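PDB 4FTD: uncharacterized protein from Bacteroides eggerthii, which is of unknown function but, with an immunoglobulin-like domain joined to a six-bladed beta-propeller, may take part in carbohydrate metabolism. Local coordinates for residues Glu228-Ile233 against Val274-His279. Numbering follows the deposited sequence.
Sequences EVIANI and VPISGH
The carbonyl oxygen of H279 accepts a hydrogen bond from the hydroxyl of Y203, and the same oxygen lies 4.3 Å from CD1 of I230, so the end of this isoleucine rests beside a polar atom that already has its partner. What joins the two segments is otherwise purely apolar and thin. I230 and I276 meet methyl to methyl, CD1 to CD1 at 3.9 Å, their side chains crossing at about a right angle so that only the ends touch. I276 is stretched out for this: CG1 stands opposite its own backbone N (chi1 -176°) and, with chi2 also extended (155°), CD1 reaches the I230 methyl. Farther along, CD1 of I233 approaches CG1 of V274 at 4.3 Å. V282 of strand 281-291 touches I230 and A231 on one segment and V274 on the other. Beside the turn, at the I230 end, E228 OE1 forms a salt bridge with K280 NZ. Because I230 and A231 both face I217 in a classic beta bulge, both of their CB atoms turn toward 274-279. This is the apolar seam between two neighbouring four-stranded antiparallel blades of a beta-propeller, the outermost strand of one lying over the face of the next.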
loop_
_atom_site.group_PDB
_atom_site.type_symbol
_atom_site.label_atom_id
_atom_site.label_comp_id
_atom_site.label_asym_id
_atom_site.label_seq_id
_atom_site.Cartn_x
_atom_site.Cartn_y
_atom_site.Cartn_z
ATOM N N GLU A 228 -4.275 28.430 -10.648
ATOM C CA GLU A 228 -3.476 29.481 -10.026
ATOM C C GLU A 228 -2.007 29.138 -10.199
ATOM O O GLU A 228 -1.607 28.019 -9.913
ATOM C CB GLU A 228 -3.797 29.585 -8.537
ATOM C CG GLU A 228 -5.248 29.924 -8.258
ATOM C CD GLU A 228 -5.600 29.883 -6.772
ATOM O OE1 GLU A 228 -4.959 30.662 -6.024
ATOM O OE2 GLU A 228 -6.514 29.092 -6.362
ATOM N N VAL A 229 -1.211 30.085 -10.684
ATOM C CA VAL A 229 0.231 29.895 -10.717
ATOM C C VAL A 229 0.690 30.167 -9.278
ATOM O O VAL A 229 0.472 31.257 -8.772
ATOM C CB VAL A 229 0.939 30.859 -11.668
ATOM C CG1 VAL A 229 2.372 30.394 -11.834
ATOM C CG2 VAL A 229 0.167 30.979 -12.995
ATOM N N ILE A 230 1.291 29.171 -8.641
ATOM C CA ILE A 230 1.840 29.312 -7.278
ATOM C C ILE A 230 3.366 29.375 -7.244
ATOM O O ILE A 230 3.925 29.731 -6.228
ATOM C CB ILE A 230 1.263 28.255 -6.273
ATOM C CG1 ILE A 230 1.642 26.817 -6.621
ATOM C CG2 ILE A 230 -0.246 28.427 -6.193
ATOM C CD1 ILE A 230 1.330 25.798 -5.523
ATOM N N ALA A 231 4.036 29.060 -8.351
ATOM C CA ALA A 231 5.494 29.238 -8.457
ATOM C C ALA A 231 5.877 29.427 -9.881
ATOM O O ALA A 231 5.255 28.848 -10.803
ATOM C CB ALA A 231 6.243 28.042 -7.898
ATOM N N ASN A 232 6.909 30.226 -10.066
ATOM C CA ASN A 232 7.553 30.470 -11.338
ATOM C C ASN A 232 9.052 30.632 -11.033
ATOM O O ASN A 232 9.558 31.724 -10.870
ATOM C CB ASN A 232 6.880 31.654 -12.064
ATOM C CG ASN A 232 7.325 31.775 -13.502
ATOM O OD1 ASN A 232 8.320 31.208 -13.876
ATOM N ND2 ASN A 232 6.622 32.554 -14.279
ATOM N N ILE A 233 9.718 29.491 -10.910
ATOM C CA ILE A 233 11.063 29.378 -10.372
ATOM C C ILE A 233 12.054 29.594 -11.491
ATOM O O ILE A 233 11.975 28.969 -12.572
ATOM C CB ILE A 233 11.264 28.002 -9.697
ATOM C CG1 ILE A 233 10.295 27.848 -8.511
ATOM C CG2 ILE A 233 12.721 27.780 -9.317
ATOM C CD1 ILE A 233 10.129 26.419 -8.037
ATOM N N VAL A 274 11.661 22.212 -2.525
ATOM C CA VAL A 274 10.834 23.440 -2.637
ATOM C C VAL A 274 9.805 23.485 -1.502
ATOM O O VAL A 274 8.921 22.657 -1.464
ATOM C CB VAL A 274 10.137 23.466 -3.985
ATOM C CG1 VAL A 274 9.281 24.733 -4.147
ATOM C CG2 VAL A 274 11.175 23.400 -5.115
ATOM N N PRO A 275 9.937 24.428 -0.548
ATOM C CA PRO A 275 8.951 24.414 0.552
ATOM C C PRO A 275 7.603 24.994 0.153
ATOM O O PRO A 275 7.545 25.926 -0.645
ATOM C CB PRO A 275 9.580 25.309 1.636
ATOM C CG PRO A 275 11.001 25.505 1.196
ATOM C CD PRO A 275 10.987 25.430 -0.312
ATOM N N ILE A 276 6.546 24.431 0.732
ATOM C CA ILE A 276 5.184 24.871 0.483
ATOM C C ILE A 276 4.481 24.939 1.839
ATOM O O ILE A 276 4.711 24.096 2.687
ATOM C CB ILE A 276 4.470 23.974 -0.572
ATOM C CG1 ILE A 276 3.072 24.519 -0.892
ATOM C CG2 ILE A 276 4.308 22.573 -0.099
ATOM C CD1 ILE A 276 2.552 24.122 -2.263
ATOM N N SER A 277 3.681 25.981 2.038
ATOM C CA SER A 277 2.871 26.165 3.230
ATOM C C SER A 277 1.503 26.704 2.862
ATOM O O SER A 277 1.320 27.374 1.842
ATOM C CB SER A 277 3.526 27.143 4.227
ATOM O OG SER A 277 3.756 28.376 3.579
ATOM N N GLY A 278 0.537 26.396 3.714
ATOM C CA GLY A 278 -0.841 26.813 3.521
ATOM C C GLY A 278 -1.380 26.395 2.169
ATOM O O GLY A 278 -2.155 27.114 1.592
ATOM N N HIS A 279 -0.944 25.249 1.645
ATOM C CA HIS A 279 -1.397 24.679 0.385
ATOM C C HIS A 279 -0.906 25.382 -0.887
ATOM O O HIS A 279 -0.778 24.718 -1.881
ATOM C CB HIS A 279 -2.927 24.562 0.265
ATOM C CG HIS A 279 -3.591 23.871 1.406
ATOM N ND1 HIS A 279 -4.011 24.557 2.526
ATOM C CD2 HIS A 279 -3.948 22.586 1.596
ATOM C CE1 HIS A 279 -4.589 23.711 3.355
ATOM N NE2 HIS A 279 -4.556 22.506 2.825
#